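Local coordinates for protein glycosyl hydrolase (Rhizobium leguminosarum bv. trifolii, PDB 5NDX) that probably hydrolyses O-glycosidic bonds as a family 39 glycoside hydrolase, being a bacterial orthologue of human alpha-L-iduronidase, at residues Arg255-Asp267 with Pro302-His314. The protein carries 2 engineered substitutions. Numbering follows the deposited sequence.
Sequences RLAGLPIVNDECD and PKAANFTFLSSDH. Unlike the reference sequence in segment 302-314: Ser312 (reference Asn). With 8U8 ((2~{R},3~{S},4~{S},5~{R},6~{S})-6-(4-methyl-2-oxidanylidene-chromen-7-yl)oxy-3,4,5-tris(oxidanyl)oxane-2-carboxylic acid), chain M; 8U8 ((2~{R},3~{S},4~{S},5~{R},6~{S})-6-(4-methyl-2-oxidanylidene-chromen-7-yl)oxy-3,4,5-tris(oxidanyl)oxane-2-carboxylic acid), chain N.
Asp267 OD1 accepts the backbone N-H of Asp313 on its syn lone pair, with 2.8 Å from N to OD1. Asp267 OD2 forms a salt bridge with Lys222. Cys266 N donates to Ser311 O over 2.7 Å. The carboxylates of Glu265 and Asp313 lie side by side and stacked, their planes 23° apart. Both grip the sugar of one bound 8U8: its O3 donates to Glu265 OE2, and its O5 to Asp313 OD2 (2.5 Å). Glu265 also makes salt bridges with Lys222 and Arg57. Strands 261-263 and 307-310 run parallel, the seventh and eighth of a TIM barrel, and the sugar site lies beyond their C-terminal ends, as in other TIM-barrel enzymes. Ile261 N donates to Asn306 O and Thr308 N to Ile261 O. Asn263 N donates to Phe309 O, and Ser311 N to Asn263 O. A beta bulge shifts the register between Ile261 and Val262. At the other end, the Asn306 amide donates through ND2 to Gly258 O, 3.2 Å away. Its CG stands anti to the backbone N (chi1 -171°), which lays the side chain alongside Pro260. The C7-C8 edge of the coumarin of a second 8U8 lies over one face of the Phe309 ring, toward its rim, with CD1 3.5 Å from C8, while Val262 CG1 sits at the ring edge. A serine in place of Phe309 would probably leave that edge of the coumarin without the ring face beneath it and Val262 CG1 without its aromatic neighbour. On the other sheet face, Ile261 CG2 meets Phe307 CD1 at 4.1 Å. Further along, Cys266 CB packs on Leu310 CG at 3.8 Å.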
loop_
_atom_site.group_PDB
_atom_site.type_symbol
_atom_site.label_atom_id
_atom_site.label_comp_id
_atom_site.label_asym_id
_atom_site.label_seq_id
_atom_site.Cartn_x
_atom_site.Cartn_y
_atom_site.Cartn_z
ATOM N N ARG A 255 -8.522 28.999 -10.286
ATOM C CA ARG A 255 -8.035 29.183 -8.912
ATOM C C ARG A 255 -7.807 27.852 -8.179
ATOM O O ARG A 255 -7.054 27.814 -7.237
ATOM C CB ARG A 255 -9.014 30.058 -8.096
ATOM C CG ARG A 255 -8.410 30.625 -6.818
ATOM C CD ARG A 255 -9.276 31.651 -6.046
ATOM N NE ARG A 255 -10.073 31.040 -4.952
ATOM C CZ ARG A 255 -11.312 30.546 -5.080
ATOM N NH1 ARG A 255 -11.921 30.582 -6.255
ATOM N NH2 ARG A 255 -11.950 30.013 -4.029
ATOM N N LEU A 256 -8.509 26.794 -8.576
ATOM C CA LEU A 256 -8.355 25.465 -7.980
ATOM C C LEU A 256 -7.379 24.525 -8.718
ATOM O O LEU A 256 -6.971 23.521 -8.159
ATOM C CB LEU A 256 -9.718 24.779 -7.872
ATOM C CG LEU A 256 -10.840 25.572 -7.162
ATOM C CD1 LEU A 256 -12.140 24.799 -7.258
ATOM C CD2 LEU A 256 -10.569 25.923 -5.713
ATOM N N ALA A 257 -7.001 24.865 -9.949
ATOM C CA ALA A 257 -6.321 23.929 -10.856
ATOM C C ALA A 257 -4.926 23.492 -10.394
ATOM O O ALA A 257 -4.482 22.420 -10.789
ATOM C CB ALA A 257 -6.243 24.491 -12.282
ATOM N N GLY A 258 -4.266 24.329 -9.600
ATOM C CA GLY A 258 -2.974 24.049 -8.996
ATOM C C GLY A 258 -3.006 23.297 -7.657
ATOM O O GLY A 258 -1.939 22.981 -7.127
ATOM N N LEU A 259 -4.194 22.971 -7.147
ATOM C CA LEU A 259 -4.310 22.222 -5.897
ATOM C C LEU A 259 -3.755 20.774 -6.016
ATOM O O LEU A 259 -3.671 20.214 -7.108
ATOM C CB LEU A 259 -5.763 22.142 -5.413
ATOM C CG LEU A 259 -6.382 23.416 -4.807
ATOM C CD1 LEU A 259 -7.872 23.212 -4.530
ATOM C CD2 LEU A 259 -5.656 23.852 -3.539
ATOM N N PRO A 260 -3.366 20.196 -4.889
ATOM C CA PRO A 260 -2.988 18.789 -4.897
ATOM C C PRO A 260 -4.099 17.910 -5.488
ATOM O O PRO A 260 -5.276 18.100 -5.178
ATOM C CB PRO A 260 -2.695 18.488 -3.415
ATOM C CG PRO A 260 -2.262 19.828 -2.824
ATOM C CD PRO A 260 -3.053 20.869 -3.602
ATOM N N ILE A 261 -3.714 17.036 -6.400
ATOM C CA ILE A 261 -4.642 16.078 -7.058
ATOM C C ILE A 261 -4.383 14.700 -6.491
ATOM O O ILE A 261 -3.211 14.268 -6.391
ATOM C CB ILE A 261 -4.408 16.014 -8.578
ATOM C CG1 ILE A 261 -4.519 17.413 -9.198
ATOM C CG2 ILE A 261 -5.417 15.088 -9.254
ATOM C CD1 ILE A 261 -5.870 18.089 -8.994
ATOM N N VAL A 262 -5.461 14.007 -6.137
ATOM C CA VAL A 262 -5.376 12.706 -5.491
ATOM C C VAL A 262 -6.264 11.723 -6.256
ATOM O O VAL A 262 -7.412 12.055 -6.568
ATOM C CB VAL A 262 -5.841 12.850 -4.049
ATOM C CG1 VAL A 262 -6.025 11.488 -3.384
ATOM C CG2 VAL A 262 -4.846 13.733 -3.292
ATOM N N ASN A 263 -5.715 10.576 -6.643
ATOM C CA ASN A 263 -6.515 9.432 -7.072
ATOM C C ASN A 263 -6.621 8.526 -5.843
ATOM O O ASN A 263 -5.691 7.827 -5.512
ATOM C CB ASN A 263 -5.892 8.728 -8.239
ATOM C CG ASN A 263 -6.753 7.619 -8.814
ATOM O OD1 ASN A 263 -7.665 7.087 -8.169
ATOM N ND2 ASN A 263 -6.412 7.220 -10.020
ATOM N N ASP A 264 -7.784 8.522 -5.211
ATOM C CA ASP A 264 -7.981 7.866 -3.927
ATOM C C ASP A 264 -8.361 6.381 -4.042
ATOM O O ASP A 264 -8.553 5.706 -3.014
ATOM C CB ASP A 264 -8.996 8.690 -3.048
ATOM C CG ASP A 264 -10.379 8.829 -3.683
ATOM O OD1 ASP A 264 -10.643 8.231 -4.784
ATOM O OD2 ASP A 264 -11.249 9.504 -3.078
ATOM N N GLU A 265 -8.500 5.883 -5.269
ATOM C CA GLU A 265 -8.783 4.470 -5.505
ATOM C C GLU A 265 -8.308 4.071 -6.876
ATOM O O GLU A 265 -9.092 4.043 -7.839
ATOM C CB GLU A 265 -10.289 4.178 -5.447
ATOM C CG GLU A 265 -10.805 3.782 -4.114
ATOM C CD GLU A 265 -12.277 3.423 -4.167
ATOM O OE1 GLU A 265 -12.656 2.547 -4.985
ATOM O OE2 GLU A 265 -13.036 3.983 -3.360
ATOM N N CYS A 266 -7.039 3.782 -6.997
ATOM C CA CYS A 266 -6.488 3.590 -8.293
ATOM C C CYS A 266 -6.167 2.096 -8.439
ATOM O O CYS A 266 -5.132 1.655 -7.969
ATOM C CB CYS A 266 -5.281 4.446 -8.440
ATOM S SG CYS A 266 -4.478 4.331 -10.046
ATOM N N ASP A 267 -7.090 1.338 -9.014
ATOM C CA ASP A 267 -6.920 -0.094 -9.202
ATOM C C ASP A 267 -6.969 -0.423 -10.703
ATOM O O ASP A 267 -7.576 0.297 -11.476
ATOM C CB ASP A 267 -8.006 -0.867 -8.417
ATOM C CG ASP A 267 -8.048 -0.452 -6.931
ATOM O OD1 ASP A 267 -7.094 -0.788 -6.155
ATOM O OD2 ASP A 267 -9.033 0.230 -6.568
ATOM N N PRO A 302 6.800 16.480 -15.881
ATOM C CA PRO A 302 6.559 17.699 -16.670
ATOM C C PRO A 302 5.726 18.724 -15.939
ATOM O O PRO A 302 5.354 19.706 -16.530
ATOM C CB PRO A 302 5.765 17.189 -17.896
ATOM C CG PRO A 302 5.302 15.802 -17.566
ATOM C CD PRO A 302 5.862 15.398 -16.236
ATOM N N LYS A 303 5.353 18.463 -14.693
ATOM C CA LYS A 303 4.505 19.340 -13.939
ATOM C C LYS A 303 3.207 19.662 -14.633
ATOM O O LYS A 303 2.769 20.789 -14.583
ATOM C CB LYS A 303 5.248 20.630 -13.599
ATOM C CG LYS A 303 6.581 20.362 -12.946
ATOM C CD LYS A 303 7.398 21.635 -12.834
ATOM C CE LYS A 303 7.406 22.183 -11.418
ATOM N NZ LYS A 303 8.445 21.474 -10.624
ATOM N N ALA A 304 2.568 18.666 -15.235
ATOM C CA ALA A 304 1.268 18.856 -15.843
ATOM C C ALA A 304 0.184 19.048 -14.789
ATOM O O ALA A 304 -0.877 19.569 -15.070
ATOM C CB ALA A 304 0.947 17.698 -16.767
ATOM N N ALA A 305 0.454 18.648 -13.559
ATOM C CA ALA A 305 -0.475 18.873 -12.485
ATOM C C ALA A 305 0.228 18.622 -11.185
ATOM O O ALA A 305 1.281 17.994 -11.167
ATOM C CB ALA A 305 -1.649 17.935 -12.621
ATOM N N ASN A 306 -0.355 19.080 -10.081
ATOM C CA ASN A 306 0.240 18.877 -8.764
ATOM C C ASN A 306 -0.197 17.494 -8.210
ATOM O O ASN A 306 -0.849 17.394 -7.170
ATOM C CB ASN A 306 -0.209 20.044 -7.852
ATOM C CG ASN A 306 0.503 20.091 -6.531
ATOM O OD1 ASN A 306 1.469 19.379 -6.308
ATOM N ND2 ASN A 306 0.046 20.972 -5.653
ATOM N N PHE A 307 0.200 16.416 -8.883
ATOM C CA PHE A 307 -0.303 15.085 -8.522
ATOM C C PHE A 307 0.400 14.650 -7.242
ATOM O O PHE A 307 1.599 14.612 -7.200
ATOM C CB PHE A 307 -0.111 14.048 -9.623
ATOM C CG PHE A 307 -0.843 12.780 -9.343
ATOM C CD1 PHE A 307 -2.187 12.642 -9.685
ATOM C CD2 PHE A 307 -0.212 11.744 -8.672
ATOM C CE1 PHE A 307 -2.868 11.480 -9.360
ATOM C CE2 PHE A 307 -0.878 10.571 -8.375
ATOM C CZ PHE A 307 -2.216 10.448 -8.719
ATOM N N THR A 308 -0.353 14.321 -6.206
ATOM C CA THR A 308 0.199 14.178 -4.864
ATOM C C THR A 308 0.062 12.809 -4.193
ATOM O O THR A 308 0.903 12.471 -3.332
ATOM C CB THR A 308 -0.441 15.280 -3.966
ATOM O OG1 THR A 308 -0.060 16.559 -4.495
ATOM C CG2 THR A 308 0.034 15.220 -2.539
ATOM N N PHE A 309 -1.011 12.073 -4.471
ATOM C CA PHE A 309 -1.228 10.796 -3.822
ATOM C C PHE A 309 -2.058 9.866 -4.708
ATOM O O PHE A 309 -2.973 10.292 -5.386
ATOM C CB PHE A 309 -1.908 11.033 -2.493
ATOM C CG PHE A 309 -2.027 9.839 -1.608
ATOM C CD1 PHE A 309 -0.918 9.189 -1.162
ATOM C CD2 PHE A 309 -3.252 9.456 -1.128
ATOM C CE1 PHE A 309 -1.011 8.127 -0.285
ATOM C CE2 PHE A 309 -3.378 8.390 -0.253
ATOM C CZ PHE A 309 -2.243 7.702 0.149
ATOM N N LEU A 310 -1.677 8.606 -4.698
ATOM C CA LEU A 310 -2.350 7.548 -5.455
ATOM C C LEU A 310 -2.542 6.424 -4.456
ATOM O O LEU A 310 -1.566 5.905 -3.907
ATOM C CB LEU A 310 -1.480 7.140 -6.620
ATOM C CG LEU A 310 -1.991 6.045 -7.540
ATOM C CD1 LEU A 310 -1.277 6.198 -8.855
ATOM C CD2 LEU A 310 -1.748 4.661 -6.976
ATOM N N SER A 311 -3.782 6.103 -4.130
ATOM C CA SER A 311 -4.051 5.032 -3.168
ATOM C C SER A 311 -4.648 3.850 -3.934
ATOM O O SER A 311 -5.548 4.021 -4.737
ATOM C CB SER A 311 -5.007 5.534 -2.093
ATOM O OG SER A 311 -5.274 4.596 -1.066
ATOM N N SER A 312 -4.157 2.674 -3.638
ATOM C CA SER A 312 -4.723 1.418 -4.072
ATOM C C SER A 312 -5.884 1.052 -3.153
ATOM O O SER A 312 -6.022 1.611 -2.089
ATOM C CB SER A 312 -3.626 0.358 -4.038
ATOM O OG SER A 312 -2.697 0.674 -5.039
ATOM N N ASP A 313 -6.790 0.223 -3.591
ATOM C CA ASP A 313 -7.910 -0.171 -2.742
ATOM C C ASP A 313 -7.972 -1.692 -2.659
ATOM O O ASP A 313 -8.915 -2.325 -3.109
ATOM C CB ASP A 313 -9.157 0.458 -3.304
ATOM C CG ASP A 313 -10.275 0.466 -2.322
ATOM O OD1 ASP A 313 -10.074 0.966 -1.197
ATOM O OD2 ASP A 313 -11.345 -0.017 -2.700
ATOM N N HIS A 314 -6.892 -2.260 -2.128
ATOM C CA HIS A 314 -6.584 -3.669 -2.262
ATOM C C HIS A 314 -6.324 -4.396 -0.964
ATOM O O HIS A 314 -5.722 -5.483 -0.972
ATOM C CB HIS A 314 -5.486 -3.909 -3.297
ATOM C CG HIS A 314 -4.107 -3.397 -2.956
ATOM N ND1 HIS A 314 -3.791 -2.632 -1.842
ATOM C CD2 HIS A 314 -2.949 -3.565 -3.625
ATOM C CE1 HIS A 314 -2.503 -2.358 -1.849
ATOM N NE2 HIS A 314 -1.967 -2.926 -2.913
HETATM C C15 8U8 M . -21.805 1.509 -8.488
HETATM C C13 8U8 M . -20.704 2.187 -9.059
HETATM C C14 8U8 M . -20.921 2.980 -10.189
HETATM C C16 8U8 M . -19.868 3.698 -10.761
HETATM O O9 8U8 M . -20.129 4.348 -11.772
HETATM O O8 8U8 M . -18.590 3.631 -10.241
HETATM C C11 8U8 M . -18.364 2.957 -9.067
HETATM C C10 8U8 M . -17.092 3.019 -8.488
HETATM C C12 8U8 M . -19.418 2.214 -8.469
HETATM C C7 8U8 M . -19.146 1.565 -7.249
HETATM C C8 8U8 M . -17.874 1.635 -6.670
HETATM C C9 8U8 M . -16.833 2.350 -7.287
HETATM O O2 8U8 M . -15.572 2.477 -6.736
HETATM C C5 8U8 M . -14.967 1.499 -5.804
HETATM O O1 8U8 M . -15.137 0.180 -6.346
HETATM C C1 8U8 M . -14.954 -0.897 -5.509
HETATM C C6 8U8 M . -14.291 -1.824 -6.357
HETATM O O7 8U8 M . -14.439 -3.008 -6.078
HETATM O O6 8U8 M . -13.620 -1.351 -7.256
HETATM C C2 8U8 M . -13.999 -0.693 -4.294
HETATM O O5 8U8 M . -12.634 -0.736 -4.762
HETATM C C3 8U8 M . -14.308 0.626 -3.458
HETATM O O4 8U8 M . -14.783 0.284 -2.203
HETATM C C4 8U8 M . -15.323 1.554 -4.198
HETATM O O3 8U8 M . -15.292 2.887 -3.543
HETATM C C15 8U8 N . -5.020 13.198 0.546
HETATM C C13 8U8 N . -3.814 13.893 0.423
HETATM C C14 8U8 N . -3.818 15.234 0.059
HETATM C C16 8U8 N . -2.628 15.946 0.012
HETATM O O9 8U8 N . -2.643 17.111 -0.364
HETATM O O8 8U8 N . -1.442 15.323 0.246
HETATM C C11 8U8 N . -1.423 14.036 0.650
HETATM C C10 8U8 N . -0.184 13.531 0.960
HETATM C C12 8U8 N . -2.591 13.293 0.739
HETATM C C7 8U8 N . -2.480 11.974 1.179
HETATM C C8 8U8 N . -1.226 11.456 1.486
HETATM C C9 8U8 N . -0.066 12.227 1.391
HETATM O O2 8U8 N . 1.144 11.671 1.723
HETATM C C5 8U8 N . 2.249 12.548 2.069
HETATM O O1 8U8 N . 2.820 12.809 0.775
HETATM C C1 8U8 N . 4.058 13.553 0.711
HETATM C C6 8U8 N . 3.878 15.020 1.238
HETATM O O7 8U8 N . 2.746 15.543 1.195
HETATM O O6 8U8 N . 4.878 15.560 1.735
HETATM C C2 8U8 N . 5.071 12.762 1.535
HETATM O O5 8U8 N . 6.392 13.387 1.533
HETATM C C3 8U8 N . 4.554 12.584 2.981
HETATM O O4 8U8 N . 5.476 11.779 3.667
HETATM C C4 8U8 N . 3.211 11.852 2.967
HETATM O O3 8U8 N . 2.647 11.762 4.278
HETATM O O HOH W 1 -2.932 20.516 -9.713
HETATM O O HOH W 2 -7.892 3.469 -1.586
HETATM O O HOH W 3 -3.136 -0.101 -7.496
#